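Local coordinates for protein RAP1B (Serratia marcescens, PDB 4AX2) that probably acts as a self-resistance (immunity) protein that protects the cell against an amidase toxin delivered by the type VI secretion system, at residues A66-W70 and M71-I75; E80-N83 and V84-K88. One frame throughout, in Å; residues are numbered along the deposited sequence. Where two conformers were deposited one is given.

Contact 1: residues A66-W70 and M71-I75; sequences AMREW and MPFDI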
ATOM      1  N   ALA A  66      -5.292 -13.633  -4.076  1.00 24.84           N
ATOM      2  CA  ALA A  66      -6.709 -13.633  -3.731  1.00 25.85           C
ATOM      3  C   ALA A  66      -7.464 -12.494  -4.418  1.00 24.48           C
ATOM      4  O   ALA A  66      -8.675 -12.601  -4.632  1.00 26.07           O
ATOM      5  CB  ALA A  66      -6.883 -13.559  -2.201  1.00 26.60           C
ATOM      6  N   MET A  67      -6.763 -11.422  -4.778  1.00 23.88           N
ATOM      7  CA  MET A  67      -7.400 -10.276  -5.448  1.00 23.05           C
ATOM      8  C   MET A  67      -8.032 -10.683  -6.772  1.00 23.85           C
ATOM      9  O   MET A  67      -9.015 -10.081  -7.207  1.00 23.05           O
ATOM     10  CB  MET A  67      -6.410  -9.131  -5.744  1.00 22.18           C
ATOM     11  CG  MET A  67      -5.769  -8.448  -4.531  1.00 22.32           C
ATOM     12  SD  MET A  67      -7.024  -7.656  -3.523  1.00 24.25           S
ATOM     13  CE  MET A  67      -6.029  -7.078  -2.127  1.00 25.08           C
ATOM     14  N   ARG A  68      -7.424 -11.651  -7.452  1.00 24.04           N
ATOM     15  CA  ARG A  68      -7.898 -12.024  -8.777  1.00 25.56           C
ATOM     16  C   ARG A  68      -9.347 -12.535  -8.758  1.00 26.15           C
ATOM     17  O   ARG A  68     -10.032 -12.455  -9.771  1.00 26.84           O
ATOM     18  CB  ARG A  68      -6.981 -13.070  -9.388  1.00 27.31           C
ATOM     19  CG  ARG A  68      -5.537 -12.590  -9.540  1.00 29.92           C
ATOM     20  CD  ARG A  68      -4.636 -13.660 -10.109  1.00 32.34           C
ATOM     21  NE  ARG A  68      -4.661 -14.880  -9.303  1.00 35.17           N
ATOM     22  CZ  ARG A  68      -3.640 -15.716  -9.169  1.00 37.64           C
ATOM     23  NH1 ARG A  68      -2.489 -15.478  -9.783  1.00 41.67           N
ATOM     24  NH2 ARG A  68      -3.775 -16.799  -8.423  1.00 36.11           N
ATOM     25  N   GLU A  69      -9.816 -13.049  -7.620  1.00 26.64           N
ATOM     26  CA  GLU A  69     -11.194 -13.549  -7.531  1.00 28.74           C
ATOM     27  C   GLU A  69     -12.211 -12.407  -7.719  1.00 27.35           C
ATOM     28  O   GLU A  69     -13.334 -12.661  -8.128  1.00 28.09           O
ATOM     29  CB  GLU A  69     -11.434 -14.287  -6.198  1.00 31.82           C
ATOM     30  CG  GLU A  69     -12.819 -14.914  -6.077  1.00 35.95           C
ATOM     31  CD  GLU A  69     -12.983 -15.917  -4.935  1.00 37.70           C
ATOM     32  OE1 GLU A  69     -12.116 -15.976  -4.039  1.00 39.41           O
ATOM     33  OE2 GLU A  69     -14.007 -16.649  -4.924  1.00 42.93           O
ATOM     34  N   TRP A  70     -11.805 -11.161  -7.468  1.00 25.09           N
ATOM     35  CA  TRP A  70     -12.759 -10.051  -7.380  1.00 24.97           C
ATOM     36  C   TRP A  70     -12.704  -9.110  -8.547  1.00 24.30           C
ATOM     37  O   TRP A  70     -13.232  -7.996  -8.473  1.00 24.55           O
ATOM     38  CB  TRP A  70     -12.578  -9.317  -6.044  1.00 24.11           C
ATOM     39  CG  TRP A  70     -12.494 -10.333  -4.938  1.00 25.52           C
ATOM     40  CD1 TRP A  70     -11.393 -10.654  -4.142  1.00 25.39           C
ATOM     41  CD2 TRP A  70     -13.538 -11.285  -4.559  1.00 26.17           C
ATOM     42  NE1 TRP A  70     -11.702 -11.675  -3.280  1.00 26.30           N
ATOM     43  CE2 TRP A  70     -12.976 -12.111  -3.495  1.00 26.89           C
ATOM     44  CE3 TRP A  70     -14.848 -11.508  -4.967  1.00 27.57           C
ATOM     45  CZ2 TRP A  70     -13.713 -13.108  -2.880  1.00 28.13           C
ATOM     46  CZ3 TRP A  70     -15.585 -12.528  -4.346  1.00 29.03           C
ATOM     47  CH2 TRP A  70     -15.026 -13.309  -3.328  1.00 28.80           C
ATOM     48  N   MET A  71     -12.088  -9.558  -9.635  1.00 24.09           N
ATOM     49  CA  MET A  71     -12.021  -8.782 -10.872  1.00 23.57           C
ATOM     50  C   MET A  71     -11.895  -9.667 -12.104  1.00 23.75           C
ATOM     51  O   MET A  71     -11.290 -10.738 -12.044  1.00 22.72           O
ATOM     52  CB  MET A  71     -10.805  -7.844 -10.821  1.00 22.56           C
ATOM     53  CG  MET A  71      -9.505  -8.552 -10.464  1.00 22.30           C
ATOM     54  SD  MET A  71      -8.116  -7.443 -10.787  1.00 21.72           S
ATOM     55  CE  MET A  71      -6.780  -8.425 -10.075  1.00 20.83           C
ATOM     56  N   PRO A  72     -12.423  -9.201 -13.255  1.00 23.63           N
ATOM     57  CA  PRO A  72     -12.287  -9.954 -14.503  1.00 25.31           C
ATOM     58  C   PRO A  72     -10.895  -9.717 -15.124  1.00 26.03           C
ATOM     59  O   PRO A  72     -10.752  -9.067 -16.161  1.00 24.85           O
ATOM     60  CB  PRO A  72     -13.427  -9.405 -15.360  1.00 25.12           C
ATOM     61  CG  PRO A  72     -13.564  -7.997 -14.922  1.00 24.50           C
ATOM     62  CD  PRO A  72     -13.210  -7.976 -13.442  1.00 23.57           C
ATOM     63  N   PHE A  73      -9.891 -10.248 -14.435  1.00 27.19           N
ATOM     64  CA  PHE A  73      -8.475 -10.008 -14.699  1.00 28.16           C
ATOM     65  C   PHE A  73      -7.998 -10.905 -15.834  1.00 31.34           C
ATOM     66  O   PHE A  73      -8.431 -12.062 -15.962  1.00 31.26           O
ATOM     67  CB  PHE A  73      -7.709 -10.353 -13.420  1.00 27.14           C
ATOM     68  CG  PHE A  73      -6.239 -10.073 -13.470  1.00 26.73           C
ATOM     69  CD1 PHE A  73      -5.763  -8.790 -13.708  1.00 26.55           C
ATOM     70  CD2 PHE A  73      -5.327 -11.088 -13.226  1.00 28.25           C
ATOM     71  CE1 PHE A  73      -4.404  -8.527 -13.705  1.00 26.94           C
ATOM     72  CE2 PHE A  73      -3.959 -10.840 -13.243  1.00 28.83           C
ATOM     73  CZ  PHE A  73      -3.494  -9.559 -13.498  1.00 27.42           C
ATOM     74  N   ASP A  74      -7.075 -10.405 -16.641  1.00 34.46           N
ATOM     75  CA  ASP A  74      -6.553 -11.203 -17.757  1.00 39.54           C
ATOM     76  C   ASP A  74      -5.319 -11.961 -17.239  1.00 40.26           C
ATOM     77  O   ASP A  74      -4.204 -11.453 -17.259  1.00 39.32           O
ATOM     78  CB  ASP A  74      -6.282 -10.269 -18.950  0.70 42.09           C
ATOM     79  CG  ASP A  74      -7.567  -9.522 -19.429  0.70 45.07           C
ATOM     80  OD1 ASP A  74      -8.700  -9.920 -19.043  0.70 45.71           O
ATOM     81  OD2 ASP A  74      -7.447  -8.533 -20.190  0.70 48.95           O
ATOM     82  N   ILE A  75      -5.541 -13.165 -16.728  1.00 43.65           N
ATOM     83  CA  ILE A  75      -4.501 -13.840 -15.949  1.00 48.57           C
ATOM     84  C   ILE A  75      -3.342 -14.304 -16.840  1.00 50.77           C
ATOM     85  O   ILE A  75      -2.167 -14.140 -16.482  1.00 49.83           O
ATOM     86  CB  ILE A  75      -5.068 -15.034 -15.137  1.00 51.42           C
ATOM     87  CG1 ILE A  75      -4.044 -15.531 -14.106  1.00 52.93           C
ATOM     88  CG2 ILE A  75      -5.460 -16.185 -16.057  1.00 54.19           C
ATOM     89  CD1 ILE A  75      -3.420 -14.443 -13.267  1.00 51.89           C
TER
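Met71 sends CG between its own backbone N and carbonyl carbon (chi1 51°), while Arg68 carries CD out to Ile75 on an extended chi2 (178°), and a bend at chi3 then sets the direction of NE and the guanidinium; these torsions close the side-chain contacts of the turn joining helix 55-67 to helix 75-89. The first helix passes into a short 3-10 segment at 68-69, where Trp70 N bonds to Met67 O at 3.0 Å, and the chain then reverses through an inverse gamma turn centred on Pro72, closed by a weak bond from Phe73 N to Met71 O. Beyond CG the buried Met71 chain is extended and runs back along the end of the helix: CG lies 3.6 Å from Met67 O, and CE reaches Arg68 CA at 4.0 Å. Tyr33 of helix 33-49 packs on the same methionine. The aliphatic part of Arg68 bridges the turn, with CG 4.0 Å from Phe73 CD2 and the guanidinium plane inclined 29° to the phenyl ring. Trp70 turns to other neighbours, its indole edge-to-face with Trp136 and Glu69 CG over one of its faces. At the far end, Ile75 CD1 touches Arg68 CD at 3.5 Å and approaches NH1 at 3.8 Å.

Contact 2: residues E80-N83 and V84-K88; sequences EKIN and VLIDK
Glu80 O accepts from Val84 N at 2.8 Å, the first of four consecutive i to i+4 bonds that tie residues 80-83 to 84-87 in the alpha-helical pattern within helix 75-89. Leu85 N continues the ladder to Lys81 O at 3.2 Å, and Ile86 N to Ile82 O at 2.9 Å. The fourth, Asp87 N to Asn83 O at 3.0 Å, is the most bent at the hydrogen (155°). Every carbonyl from Glu80 to Asn83 thus has its amide partner. Ile82 CG2, held anti to the backbone N (chi1 -73° for CG1), meets Ile86 CD1 at 3.7 Å, one turn on; these buried side chains face helix 33-49, and Ile82 also packs on helix 118-126. Asn83 lies alongside Ile86, pointing the same way, with OD1 3.9 Å from Ile86 CD1. That oxygen accepts a hydrogen bond from Arg44 NH1. The carboxylate of Asp87 sits close to Asn83 O, acceptor beside acceptor, and turns its OD1 to a salt bridge with Lys90. With the carbonyls of 80-83 paired along the helix, and Asn83 OD1 and Asp87 OD1 each facing a basic side chain, the lysine probably offsets the negative charge beside the Asn83 carbonyl.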
ATOM      1  N   GLU A  80       2.505 -11.936 -15.948  1.00 28.45           N
ATOM      2  CA  GLU A  80       3.861 -11.506 -16.289  1.00 28.34           C
ATOM      3  C   GLU A  80       3.934 -10.026 -16.617  1.00 27.46           C
ATOM      4  O   GLU A  80       4.951  -9.412 -16.362  1.00 28.20           O
ATOM      5  CB  GLU A  80       4.482 -12.357 -17.395  1.00 29.30           C
ATOM      6  CG  GLU A  80       4.603 -13.824 -17.036  1.00 29.96           C
ATOM      7  CD  GLU A  80       5.384 -14.106 -15.753  1.00 30.34           C
ATOM      8  OE1 GLU A  80       6.147 -13.232 -15.282  1.00 28.90           O
ATOM      9  OE2 GLU A  80       5.238 -15.244 -15.222  1.00 30.94           O
ATOM     10  N   LYS A  81       2.879  -9.445 -17.172  1.00 26.97           N
ATOM     11  CA  LYS A  81       2.889  -8.006 -17.425  0.70 27.16           C
ATOM     12  C   LYS A  81       3.032  -7.244 -16.095  1.00 24.95           C
ATOM     13  O   LYS A  81       3.887  -6.356 -15.977  1.00 23.16           O
ATOM     14  CB  LYS A  81       1.649  -7.562 -18.211  0.70 28.72           C
ATOM     15  CG  LYS A  81       1.746  -7.864 -19.703  0.70 31.37           C
ATOM     16  CD  LYS A  81       0.666  -7.171 -20.524  0.70 32.64           C
ATOM     17  CE  LYS A  81       0.893  -7.317 -22.028  0.70 34.97           C
ATOM     18  NZ  LYS A  81       1.952  -6.399 -22.563  0.70 37.10           N
ATOM     19  N   ILE A  82       2.225  -7.609 -15.096  1.00 23.40           N
ATOM     20  CA  ILE A  82       2.359  -7.040 -13.734  1.00 22.54           C
ATOM     21  C   ILE A  82       3.736  -7.314 -13.139  1.00 22.22           C
ATOM     22  O   ILE A  82       4.357  -6.443 -12.570  1.00 20.98           O
ATOM     23  CB  ILE A  82       1.271  -7.591 -12.789  1.00 22.19           C
ATOM     24  CG1 ILE A  82      -0.089  -6.979 -13.138  1.00 22.77           C
ATOM     25  CG2 ILE A  82       1.600  -7.313 -11.313  1.00 22.60           C
ATOM     26  CD1 ILE A  82      -0.165  -5.475 -12.862  1.00 24.11           C
ATOM     27  N   ASN A  83       4.226  -8.544 -13.299  1.00 22.82           N
ATOM     28  CA  ASN A  83       5.479  -8.923 -12.675  1.00 22.65           C
ATOM     29  C   ASN A  83       6.666  -8.221 -13.300  1.00 23.08           C
ATOM     30  O   ASN A  83       7.549  -7.792 -12.594  1.00 22.56           O
ATOM     31  CB  ASN A  83       5.651 -10.440 -12.642  1.00 24.09           C
ATOM     32  CG  ASN A  83       4.784 -11.087 -11.586  1.00 24.44           C
ATOM     33  OD1 ASN A  83       3.913 -10.440 -11.001  1.00 22.76           O
ATOM     34  ND2 ASN A  83       5.014 -12.373 -11.336  1.00 25.86           N
ATOM     35  N   VAL A  84       6.678  -8.090 -14.625  1.00 24.02           N
ATOM     36  CA  VAL A  84       7.720  -7.292 -15.280  1.00 24.83           C
ATOM     37  C   VAL A  84       7.717  -5.830 -14.740  1.00 24.49           C
ATOM     38  O   VAL A  84       8.772  -5.276 -14.430  1.00 25.25           O
ATOM     39  CB  VAL A  84       7.583  -7.318 -16.811  1.00 24.98           C
ATOM     40  CG1 VAL A  84       8.474  -6.264 -17.443  1.00 26.63           C
ATOM     41  CG2 VAL A  84       7.940  -8.709 -17.381  1.00 25.83           C
ATOM     42  N   LEU A  85       6.541  -5.232 -14.625  1.00 24.27           N
ATOM     43  CA  LEU A  85       6.445  -3.860 -14.080  1.00 23.81           C
ATOM     44  C   LEU A  85       6.954  -3.782 -12.635  1.00 23.33           C
ATOM     45  O   LEU A  85       7.759  -2.904 -12.310  1.00 24.43           O
ATOM     46  CB  LEU A  85       5.028  -3.316 -14.225  1.00 23.48           C
ATOM     47  CG  LEU A  85       4.870  -1.844 -13.826  1.00 23.59           C
ATOM     48  CD1 LEU A  85       5.779  -0.953 -14.671  1.00 25.13           C
ATOM     49  CD2 LEU A  85       3.402  -1.464 -13.940  1.00 22.55           C
ATOM     50  N   ILE A  86       6.568  -4.740 -11.788  1.00 23.16           N
ATOM     51  CA  ILE A  86       7.088  -4.801 -10.415  1.00 22.69           C
ATOM     52  C   ILE A  86       8.612  -4.819 -10.452  1.00 24.31           C
ATOM     53  O   ILE A  86       9.279  -4.101  -9.705  1.00 22.91           O
ATOM     54  CB  ILE A  86       6.569  -6.042  -9.643  1.00 22.75           C
ATOM     55  CG1 ILE A  86       5.063  -5.913  -9.353  1.00 22.36           C
ATOM     56  CG2 ILE A  86       7.375  -6.254  -8.357  1.00 23.28           C
ATOM     57  CD1 ILE A  86       4.384  -7.200  -8.891  1.00 22.09           C
ATOM     58  N   ASP A  87       9.168  -5.644 -11.355  1.00 25.00           N
ATOM     59  CA  ASP A  87      10.605  -5.798 -11.455  1.00 26.20           C
ATOM     60  C   ASP A  87      11.308  -4.493 -11.826  1.00 26.34           C
ATOM     61  O   ASP A  87      12.451  -4.297 -11.454  1.00 28.80           O
ATOM     62  CB  ASP A  87      10.975  -6.919 -12.445  1.00 26.95           C
ATOM     63  CG  ASP A  87      10.656  -8.299 -11.906  1.00 27.30           C
ATOM     64  OD1 ASP A  87      10.446  -8.413 -10.676  1.00 26.55           O
ATOM     65  OD2 ASP A  87      10.626  -9.275 -12.710  1.00 29.20           O
ATOM     66  N   LYS A  88      10.615  -3.604 -12.527  1.00 28.25           N
ATOM     67  CA  LYS A  88      11.181  -2.300 -12.898  1.00 29.69           C
ATOM     68  C   LYS A  88      11.202  -1.298 -11.724  1.00 28.66           C
ATOM     69  O   LYS A  88      11.903  -0.276 -11.802  1.00 28.51           O
ATOM     70  CB  LYS A  88      10.463  -1.745 -14.134  0.70 31.19           C
ATOM     71  CG  LYS A  88      10.706  -2.611 -15.374  0.70 33.98           C
ATOM     72  CD  LYS A  88      10.013  -2.065 -16.621  0.70 35.97           C
ATOM     73  CE  LYS A  88      10.128  -3.017 -17.807  0.70 36.96           C
ATOM     74  NZ  LYS A  88       9.209  -2.627 -18.915  0.70 38.13           N
TER

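Contact 1 closes before contact 2 opens: the chain leaves helix 55-67, passes through the 3-10 segment at 68-69 and the loop that follows, enters helix 75-89 and reaches residues 80-88 a little over one turn later. Their centres lie about 16 Å apart, yet they meet where Phe73 CZ packs against Ile82 CG1 at 4.3 Å. Both lean on helix 33-49, sharing Val37, which touches Met71 and Ile82, and on Leu127, which touches Phe73 and Ile82. The connection and the helix it leads into are therefore packed against common neighbours in this all-helical fold. Met67 packs on Leu112 of the second subunit, so contact 1 lies at the edge of the interface in the two-chain assembly.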